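Local coordinates for protein TetR-family transcriptional regulator (Streptomyces coelicolor, PDB 2G7L) that probably binds DNA through an N-terminal helix-turn-helix domain and regulates transcription as a dimer of the TetR family, at residues A[19-22]-A[23-27]; A[42-45]-A[46-49]; A[192-195]-A[196-200]. One frame throughout, in Å; residues are numbered along the deposited sequence.

Interaction 1: A[19-22]-A[23-27]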
ATOM      1  N   LEU A  19     -31.396  -7.088 -13.833  1.00 69.78           N
ATOM      2  CA  LEU A  19     -30.116  -6.543 -13.419  1.00 67.12           C
ATOM      3  C   LEU A  19     -29.383  -7.660 -12.704  1.00 65.77           C
ATOM      4  O   LEU A  19     -29.981  -8.345 -11.870  1.00 65.93           O
ATOM      5  CB  LEU A  19     -30.353  -5.389 -12.453  1.00 66.62           C
ATOM      6  CG  LEU A  19     -29.390  -4.209 -12.297  1.00 66.17           C
ATOM      7  CD1 LEU A  19     -28.649  -3.748 -13.593  1.00 63.56           C
ATOM      8  CD2 LEU A  19     -30.142  -3.054 -11.661  1.00 66.59           C
ATOM      9  N   SER A  20     -28.105  -7.868 -13.023  1.00 62.56           N
ATOM     10  CA  SER A  20     -27.292  -8.819 -12.241  1.00 60.14           C
ATOM     11  C   SER A  20     -25.937  -8.216 -11.908  1.00 58.45           C
ATOM     12  O   SER A  20     -25.525  -7.230 -12.534  1.00 58.84           O
ATOM     13  CB  SER A  20     -27.122 -10.148 -12.983  1.00 59.23           C
ATOM     14  OG  SER A  20     -26.467  -9.948 -14.230  1.00 60.19           O
ATOM     15  N   ARG A  21     -25.234  -8.829 -10.948  1.00 56.68           N
ATOM     16  CA  ARG A  21     -23.868  -8.456 -10.656  1.00 54.44           C
ATOM     17  C   ARG A  21     -23.002  -8.637 -11.913  1.00 53.11           C
ATOM     18  O   ARG A  21     -22.240  -7.732 -12.272  1.00 50.94           O
ATOM     19  CB  ARG A  21     -23.317  -9.257  -9.478  1.00 54.66           C
ATOM     20  CG  ARG A  21     -21.920  -8.742  -9.056  1.00 56.50           C
ATOM     21  CD  ARG A  21     -21.399  -9.259  -7.745  1.00 56.19           C
ATOM     22  NE  ARG A  21     -19.946  -9.040  -7.674  1.00 59.53           N
ATOM     23  CZ  ARG A  21     -19.355  -8.073  -6.971  1.00 61.10           C
ATOM     24  NH1 ARG A  21     -18.029  -7.941  -6.967  1.00 63.29           N
ATOM     25  NH2 ARG A  21     -20.079  -7.250  -6.253  1.00 65.25           N
ATOM     26  N   ARG A  22     -23.120  -9.791 -12.588  1.00 51.67           N
ATOM     27  CA  ARG A  22     -22.288 -10.048 -13.755  1.00 50.66           C
ATOM     28  C   ARG A  22     -22.458  -8.936 -14.802  1.00 49.93           C
ATOM     29  O   ARG A  22     -21.489  -8.472 -15.390  1.00 50.26           O
ATOM     30  CB  ARG A  22     -22.627 -11.397 -14.384  1.00 51.41           C
ATOM     31  CG  ARG A  22     -21.818 -11.644 -15.705  1.00 51.80           C
ATOM     32  CD  ARG A  22     -22.483 -12.620 -16.696  1.00 51.83           C
ATOM     33  NE  ARG A  22     -23.820 -12.189 -17.065  1.00 52.80           N
ATOM     34  CZ  ARG A  22     -24.083 -11.265 -17.986  1.00 51.48           C
ATOM     35  NH1 ARG A  22     -23.100 -10.648 -18.657  1.00 48.42           N
ATOM     36  NH2 ARG A  22     -25.344 -10.953 -18.214  1.00 54.59           N
ATOM     37  N   TRP A  23     -23.703  -8.551 -15.082  1.00 49.34           N
ATOM     38  CA  TRP A  23     -23.974  -7.571 -16.140  1.00 49.91           C
ATOM     39  C   TRP A  23     -23.396  -6.205 -15.801  1.00 47.61           C
ATOM     40  O   TRP A  23     -22.769  -5.540 -16.636  1.00 44.56           O
ATOM     41  CB  TRP A  23     -25.485  -7.480 -16.416  1.00 51.20           C
ATOM     42  CG  TRP A  23     -25.920  -6.500 -17.525  1.00 53.92           C
ATOM     43  CD1 TRP A  23     -25.176  -6.014 -18.599  1.00 55.46           C
ATOM     44  CD2 TRP A  23     -27.216  -5.921 -17.652  1.00 54.57           C
ATOM     45  NE1 TRP A  23     -25.943  -5.161 -19.361  1.00 53.47           N
ATOM     46  CE2 TRP A  23     -27.198  -5.086 -18.792  1.00 56.00           C
ATOM     47  CE3 TRP A  23     -28.404  -6.030 -16.900  1.00 56.62           C
ATOM     48  CZ2 TRP A  23     -28.345  -4.377 -19.218  1.00 54.92           C
ATOM     49  CZ3 TRP A  23     -29.546  -5.329 -17.337  1.00 55.22           C
ATOM     50  CH2 TRP A  23     -29.490  -4.514 -18.480  1.00 54.51           C
ATOM     51  N   ILE A  24     -23.620  -5.798 -14.561  1.00 47.93           N
ATOM     52  CA  ILE A  24     -23.080  -4.522 -14.018  1.00 47.65           C
ATOM     53  C   ILE A  24     -21.584  -4.437 -14.169  1.00 47.05           C
ATOM     54  O   ILE A  24     -21.023  -3.397 -14.633  1.00 46.96           O
ATOM     55  CB  ILE A  24     -23.481  -4.384 -12.540  1.00 48.91           C
ATOM     56  CG1 ILE A  24     -24.996  -4.205 -12.451  1.00 48.96           C
ATOM     57  CG2 ILE A  24     -22.670  -3.235 -11.824  1.00 51.15           C
ATOM     58  CD1 ILE A  24     -25.593  -4.517 -11.068  1.00 51.90           C
ATOM     59  N   VAL A  25     -20.893  -5.533 -13.827  1.00 47.18           N
ATOM     60  CA  VAL A  25     -19.419  -5.478 -13.885  1.00 46.90           C
ATOM     61  C   VAL A  25     -18.899  -5.577 -15.289  1.00 47.63           C
ATOM     62  O   VAL A  25     -17.918  -4.904 -15.646  1.00 47.76           O
ATOM     63  CB  VAL A  25     -18.606  -6.270 -12.687  1.00 48.34           C
ATOM     64  CG1 VAL A  25     -19.479  -7.011 -11.705  1.00 45.50           C
ATOM     65  CG2 VAL A  25     -17.383  -7.055 -13.149  1.00 46.65           C
ATOM     66  N   ASP A  26     -19.599  -6.347 -16.138  1.00 48.87           N
ATOM     67  CA  ASP A  26     -19.178  -6.482 -17.561  1.00 49.72           C
ATOM     68  C   ASP A  26     -19.284  -5.110 -18.207  1.00 48.55           C
ATOM     69  O   ASP A  26     -18.464  -4.767 -19.049  1.00 47.26           O
ATOM     70  CB  ASP A  26     -20.008  -7.557 -18.364  1.00 50.09           C
ATOM     71  CG  ASP A  26     -19.707  -9.049 -17.924  1.00 55.89           C
ATOM     72  OD1 ASP A  26     -18.744  -9.272 -17.100  1.00 54.66           O
ATOM     73  OD2 ASP A  26     -20.396 -10.001 -18.439  1.00 54.24           O
ATOM     74  N   THR A  27     -20.317  -4.354 -17.817  1.00 48.90           N
ATOM     75  CA  THR A  27     -20.535  -2.965 -18.274  1.00 49.08           C
ATOM     76  C   THR A  27     -19.431  -1.999 -17.771  1.00 49.27           C
ATOM     77  O   THR A  27     -18.877  -1.202 -18.554  1.00 48.72           O
ATOM     78  CB  THR A  27     -21.928  -2.453 -17.805  1.00 49.86           C
ATOM     79  OG1 THR A  27     -22.934  -3.345 -18.279  1.00 52.28           O
ATOM     80  CG2 THR A  27     -22.242  -1.096 -18.376  1.00 50.00           C
TER
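Ser20 OG accepts a hydrogen bond from Trp23 N at 3.2 Å. Ser20 is the N-cap of helix 21-35, the first helix of the TetR-family DNA-binding domain. Its OG sits at +60°, between the backbone N and the carbonyl carbon, and this turns it back over the first turn. Ser20 O takes Ile24 N, starting the i to i+4 pattern. An alanine here would probably leave Trp23 N without its cap and the helix start less firmly held. Arg22 is the next side chain to reach across. Its CB lies against Trp23 N, and Arg22 CG passes 3.5 Å from Asp26 OD2. CD stays near the same oxygen. The chain then bends at chi3 (57°), and NE lies near Trp23 N. NH2 comes near Trp23 CB, which lies over one face of the guanidinium. Arg22 NH1 ends 2.8 Å from Asp26 OD2 in a salt bridge, on the anti side but well out of the carboxylate plane. Leu19 CD1 touches Trp23 CE3 at 4.0 Å and Ile24 CG1 at 3.9 Å. Ile24 also packs on Leu45 and Leu56. The helix start thus combines a polar cap and a surface ion pair with apolar contacts in which Ile24 is buried.

Interaction 2: A[42-45]-A[46-49]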
HETATM    1  N   MSE A  42     -20.751   5.085 -10.183  1.00 66.15           N
HETATM    2  CA  MSE A  42     -22.025   4.404  -9.998  1.00 67.07           C
HETATM    3  C   MSE A  42     -23.138   5.097 -10.804  1.00 67.07           C
HETATM    4  O   MSE A  42     -24.008   4.433 -11.371  1.00 66.02           O
HETATM    5  CB  MSE A  42     -22.395   4.302  -8.500  1.00 67.59           C
HETATM    6  CG  MSE A  42     -21.531   3.267  -7.712  1.00 72.17           C
HETATM    7 SE   MSE A  42     -21.863   1.406  -8.296  0.80 78.35          SE
HETATM    8  CE  MSE A  42     -23.328   1.036  -7.258  1.00 79.13           C
ATOM      9  N   ARG A  43     -23.085   6.434 -10.844  1.00 67.17           N
ATOM     10  CA  ARG A  43     -24.033   7.269 -11.599  1.00 67.35           C
ATOM     11  C   ARG A  43     -23.859   7.076 -13.127  1.00 65.49           C
ATOM     12  O   ARG A  43     -24.818   6.823 -13.795  1.00 65.24           O
ATOM     13  CB  ARG A  43     -23.908   8.739 -11.168  1.00 68.49           C
ATOM     14  CG  ARG A  43     -24.748   9.751 -11.991  1.00 73.63           C
ATOM     15  CD  ARG A  43     -23.881  10.992 -12.451  1.00 81.33           C
ATOM     16  NE  ARG A  43     -22.448  10.656 -12.576  1.00 85.51           N
ATOM     17  CZ  ARG A  43     -21.613  11.150 -13.493  1.00 86.67           C
ATOM     18  NH1 ARG A  43     -22.055  12.016 -14.410  1.00 87.57           N
ATOM     19  NH2 ARG A  43     -20.339  10.752 -13.507  1.00 84.06           N
ATOM     20  N   ARG A  44     -22.641   7.148 -13.665  1.00 64.93           N
ATOM     21  CA  ARG A  44     -22.422   6.802 -15.075  1.00 64.12           C
ATOM     22  C   ARG A  44     -22.814   5.354 -15.423  1.00 64.18           C
ATOM     23  O   ARG A  44     -23.132   5.040 -16.561  1.00 64.65           O
ATOM     24  CB  ARG A  44     -20.987   7.064 -15.506  1.00 64.33           C
ATOM     25  CG  ARG A  44     -20.697   6.704 -16.942  1.00 63.01           C
ATOM     26  CD  ARG A  44     -21.616   7.498 -17.920  1.00 64.82           C
ATOM     27  NE  ARG A  44     -21.627   6.812 -19.192  1.00 66.36           N
ATOM     28  CZ  ARG A  44     -20.684   6.946 -20.129  1.00 68.90           C
ATOM     29  NH1 ARG A  44     -19.654   7.793 -19.957  1.00 68.39           N
ATOM     30  NH2 ARG A  44     -20.781   6.232 -21.245  1.00 66.98           N
ATOM     31  N   LEU A  45     -22.798   4.472 -14.441  1.00 63.23           N
ATOM     32  CA  LEU A  45     -23.118   3.061 -14.693  1.00 62.94           C
ATOM     33  C   LEU A  45     -24.619   2.845 -14.669  1.00 62.25           C
ATOM     34  O   LEU A  45     -25.133   2.122 -15.498  1.00 60.24           O
ATOM     35  CB  LEU A  45     -22.421   2.165 -13.653  1.00 63.08           C
ATOM     36  CG  LEU A  45     -21.916   0.779 -14.000  1.00 63.35           C
ATOM     37  CD1 LEU A  45     -20.969   0.820 -15.187  1.00 63.17           C
ATOM     38  CD2 LEU A  45     -21.216   0.297 -12.736  1.00 62.04           C
ATOM     39  N   ALA A  46     -25.299   3.485 -13.707  1.00 63.90           N
ATOM     40  CA  ALA A  46     -26.774   3.514 -13.609  1.00 65.91           C
ATOM     41  C   ALA A  46     -27.389   4.076 -14.901  1.00 67.02           C
ATOM     42  O   ALA A  46     -28.360   3.534 -15.454  1.00 68.30           O
ATOM     43  CB  ALA A  46     -27.189   4.340 -12.400  1.00 65.77           C
ATOM     44  N   GLN A  47     -26.778   5.130 -15.410  1.00 68.32           N
ATOM     45  CA  GLN A  47     -27.192   5.726 -16.661  1.00 70.04           C
ATOM     46  C   GLN A  47     -26.973   4.728 -17.768  1.00 70.09           C
ATOM     47  O   GLN A  47     -27.827   4.542 -18.609  1.00 70.34           O
ATOM     48  CB  GLN A  47     -26.377   6.988 -16.934  1.00 70.78           C
ATOM     49  CG  GLN A  47     -26.789   7.784 -18.177  1.00 75.09           C
ATOM     50  CD  GLN A  47     -25.582   8.237 -19.007  1.00 79.74           C
ATOM     51  OE1 GLN A  47     -25.341   7.705 -20.107  1.00 81.63           O
ATOM     52  NE2 GLN A  47     -24.798   9.204 -18.475  1.00 79.23           N
ATOM     53  N   GLU A  48     -25.825   4.068 -17.775  1.00 70.45           N
ATOM     54  CA  GLU A  48     -25.520   3.133 -18.841  1.00 70.91           C
ATOM     55  C   GLU A  48     -26.471   1.921 -18.838  1.00 71.03           C
ATOM     56  O   GLU A  48     -26.733   1.313 -19.873  1.00 70.99           O
ATOM     57  CB  GLU A  48     -24.062   2.697 -18.749  1.00 71.03           C
ATOM     58  CG  GLU A  48     -23.550   2.009 -19.985  1.00 73.72           C
ATOM     59  CD  GLU A  48     -23.365   2.951 -21.177  1.00 76.97           C
ATOM     60  OE1 GLU A  48     -23.544   4.185 -21.051  1.00 76.64           O
ATOM     61  OE2 GLU A  48     -23.010   2.434 -22.259  1.00 79.63           O
ATOM     62  N   LEU A  49     -27.015   1.583 -17.679  1.00 71.75           N
ATOM     63  CA  LEU A  49     -27.916   0.446 -17.592  1.00 72.62           C
ATOM     64  C   LEU A  49     -29.414   0.838 -17.572  1.00 74.13           C
ATOM     65  O   LEU A  49     -30.272  -0.013 -17.291  1.00 74.06           O
ATOM     66  CB  LEU A  49     -27.556  -0.404 -16.373  1.00 71.45           C
ATOM     67  CG  LEU A  49     -26.134  -0.981 -16.437  1.00 70.80           C
ATOM     68  CD1 LEU A  49     -25.662  -1.506 -15.082  1.00 68.95           C
ATOM     69  CD2 LEU A  49     -26.086  -2.062 -17.463  1.00 68.98           C
TER
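The backbone of 42-49 is helical as far as Glu48, with i to i+4 bonds running from Ala46 N to Met42 O (2.8 Å) through to Leu49 N to Leu45 O (2.9 Å), and Leu49 is the first residue to leave helical angles. Arg44 carries the side-chain contact. Its chain turns at chi2 (59°), which brings it alongside Glu48. Arg44 NH2 gives Glu48 OE1 a weak hydrogen bond of 3.4 Å, part of a salt bridge, and this oxygen meets the guanidinium edge in its plane. Glu35 forms a salt bridge with the same NH2, which thus has a strong partner in Glu35 and a weak one in Glu48. Arg44 NE is buried with no partner in the model. Helix 42-48 is the first helix of the helix-turn-helix in the TetR-family DNA-binding domain, and helix 53-56 follows it. Gln47 runs at a slant to Arg44, with Gln47 NE2 3.7 Å from Arg44 CD and the amide and guanidinium planes nearly parallel (3° apart). On the inner side, Leu45 and Leu49 pack on Leu56, and Ala46 packs on Pro53. Selenomethionine Met42 joins them against Leu56 and Tyr57. The side chain of Leu49 curls back over its own turn, with Leu49 CG 3.4 Å from Leu45 O.

Interaction 3: A[192-195]-A[196-200]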
ATOM      1  N   PRO A 192      23.249  12.362   8.918  1.00 59.07           N
ATOM      2  CA  PRO A 192      24.378  11.534   8.497  1.00 57.84           C
ATOM      3  C   PRO A 192      23.935  10.091   8.057  1.00 56.33           C
ATOM      4  O   PRO A 192      24.488   9.542   7.119  1.00 54.88           O
ATOM      5  CB  PRO A 192      25.250  11.497   9.753  1.00 57.77           C
ATOM      6  CG  PRO A 192      24.224  11.605  10.890  1.00 57.72           C
ATOM      7  CD  PRO A 192      23.273  12.621  10.373  1.00 58.77           C
ATOM      8  N   ALA A 193      22.927   9.526   8.706  1.00 55.83           N
ATOM      9  CA  ALA A 193      22.429   8.180   8.311  1.00 55.36           C
ATOM     10  C   ALA A 193      21.918   8.261   6.877  1.00 54.61           C
ATOM     11  O   ALA A 193      22.263   7.402   6.075  1.00 55.66           O
ATOM     12  CB  ALA A 193      21.361   7.659   9.276  1.00 53.79           C
ATOM     13  N   ILE A 194      21.202   9.331   6.509  1.00 53.94           N
ATOM     14  CA  ILE A 194      20.764   9.499   5.094  1.00 52.88           C
ATOM     15  C   ILE A 194      21.940   9.611   4.143  1.00 54.24           C
ATOM     16  O   ILE A 194      21.991   8.921   3.112  1.00 54.31           O
ATOM     17  CB  ILE A 194      19.774  10.644   4.896  1.00 52.80           C
ATOM     18  CG1 ILE A 194      18.460  10.338   5.655  1.00 51.05           C
ATOM     19  CG2 ILE A 194      19.502  10.849   3.401  1.00 51.83           C
ATOM     20  CD1 ILE A 194      17.439  11.552   5.824  1.00 51.65           C
ATOM     21  N   ALA A 195      22.918  10.440   4.483  1.00 54.10           N
ATOM     22  CA  ALA A 195      24.048  10.605   3.578  1.00 55.56           C
ATOM     23  C   ALA A 195      24.782   9.290   3.413  1.00 55.74           C
ATOM     24  O   ALA A 195      25.177   8.925   2.297  1.00 55.81           O
ATOM     25  CB  ALA A 195      25.044  11.724   4.094  1.00 54.89           C
ATOM     26  N   SER A 196      25.001   8.623   4.543  1.00 55.97           N
ATOM     27  CA  SER A 196      25.640   7.299   4.604  1.00 57.73           C
ATOM     28  C   SER A 196      25.018   6.263   3.606  1.00 57.11           C
ATOM     29  O   SER A 196      25.707   5.399   2.998  1.00 57.59           O
ATOM     30  CB  SER A 196      25.512   6.849   6.061  1.00 57.34           C
ATOM     31  OG  SER A 196      26.090   5.592   6.272  1.00 64.38           O
ATOM     32  N   HIS A 197      23.708   6.390   3.396  1.00 56.83           N
ATOM     33  CA  HIS A 197      22.944   5.399   2.607  1.00 55.97           C
ATOM     34  C   HIS A 197      22.520   5.833   1.197  1.00 56.77           C
ATOM     35  O   HIS A 197      21.806   5.108   0.510  1.00 56.60           O
ATOM     36  CB  HIS A 197      21.792   4.903   3.426  1.00 54.36           C
ATOM     37  CG  HIS A 197      22.232   4.100   4.619  1.00 54.18           C
ATOM     38  ND1 HIS A 197      22.344   4.638   5.883  1.00 50.67           N
ATOM     39  CD2 HIS A 197      22.575   2.795   4.738  1.00 52.47           C
ATOM     40  CE1 HIS A 197      22.717   3.701   6.735  1.00 53.20           C
ATOM     41  NE2 HIS A 197      22.865   2.570   6.063  1.00 54.19           N
HETATM   42  N   MSE A 198      23.013   6.999   0.777  1.00 56.35           N
HETATM   43  CA  MSE A 198      22.834   7.524  -0.555  1.00 57.45           C
HETATM   44  C   MSE A 198      24.055   7.126  -1.350  1.00 57.47           C
HETATM   45  O   MSE A 198      25.162   7.231  -0.838  1.00 58.19           O
HETATM   46  CB  MSE A 198      22.743   9.063  -0.504  1.00 58.43           C
HETATM   47  CG  MSE A 198      21.432   9.586   0.085  1.00 56.87           C
HETATM   48 SE   MSE A 198      19.920   9.167  -1.049  0.80 59.79          SE
HETATM   49  CE  MSE A 198      20.740   9.811  -2.690  1.00 60.24           C
ATOM     50  N   PRO A 199      23.887   6.716  -2.627  1.00 57.10           N
ATOM     51  CA  PRO A 199      22.762   6.723  -3.553  1.00 56.81           C
ATOM     52  C   PRO A 199      21.727   5.584  -3.438  1.00 56.38           C
ATOM     53  O   PRO A 199      20.625   5.700  -4.003  1.00 55.99           O
ATOM     54  CB  PRO A 199      23.447   6.620  -4.919  1.00 56.74           C
ATOM     55  CG  PRO A 199      24.726   5.953  -4.664  1.00 57.38           C
ATOM     56  CD  PRO A 199      25.083   6.119  -3.230  1.00 57.21           C
ATOM     57  N   LEU A 200      22.050   4.514  -2.718  1.00 55.96           N
ATOM     58  CA  LEU A 200      21.176   3.324  -2.732  1.00 55.95           C
ATOM     59  C   LEU A 200      19.786   3.582  -2.138  1.00 54.00           C
ATOM     60  O   LEU A 200      18.822   2.905  -2.515  1.00 54.81           O
ATOM     61  CB  LEU A 200      21.831   2.098  -2.041  1.00 56.31           C
ATOM     62  CG  LEU A 200      22.787   1.237  -2.866  1.00 60.55           C
ATOM     63  CD1 LEU A 200      23.308   0.077  -2.034  1.00 62.63           C
ATOM     64  CD2 LEU A 200      22.152   0.711  -4.141  1.00 63.26           C
TER
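His197 swings its ring back over the preceding turn, with Ala193 O at the ring edge. His197 ND1 donates to Ala193 O at 2.8 Å, and the oxygen lies in the ring plane. The bond is fairly straight, at 160°. This is a side-chain to backbone bond near the C-terminal end of the short helix 192-197, in the ligand-binding and dimerisation region expected of TetR-family regulators. CG lies anti to the carbonyl carbon (chi1 -67°), which helps carry the ring back to Ala193 O. Ala193 O also receives a weak bond from His197 N. The stronger bond of His197 N goes to Ile194 O, at 3.1 Å, from above the carbonyl plane. Met198 N likewise reaches Ala195 O at 3.3 Å. These two bonds span i to i+3, whereas Ser196 N to Pro192 O spans i to i+4. Ile194 and selenomethionine Met198 run alongside each other, with Ile194 CG2 4.0 Å from Met198 CG. Ile194 also packs on Leu183 and on Leu132 of the second subunit. Glu129 of the second subunit accepts from the backbone N atoms of both Ala193 and Ile194, so the opening turn of the helix meets a carboxylate from across the dimer. Beyond Met198 the chain enters a cis peptide bond before Pro199. Over one face of the His197 ring stands Ser196 OG, 3.7 Å above the ring plane of His197 and displaced from the ring centre.

In the fold
Interactions 1 and 2 belong to the same DNA-binding domain, and their centres are about 11 Å apart. They hold neighbouring helices, 21-35 and 42-48, which meet where Trp23, Ile24 and Thr27 pack on Leu49. Interaction 1 is mostly at the surface, whereas interaction 2 is partly buried. Interaction 1 lies at a helix start, with a serine cap and a short Arg22-Asp26 salt bridge at the surface. Interaction 2 lies at a helix end; its Arg44-Glu48 pair is weak and Glu35 is the stronger partner. Interaction 3 also lies near a helix end, but its centre is about 52 Å from that of interaction 1, in the C-terminal domain. It has no salt bridge within its segments. It uses a histidine-carbonyl bond instead, and it alone touches the second subunit.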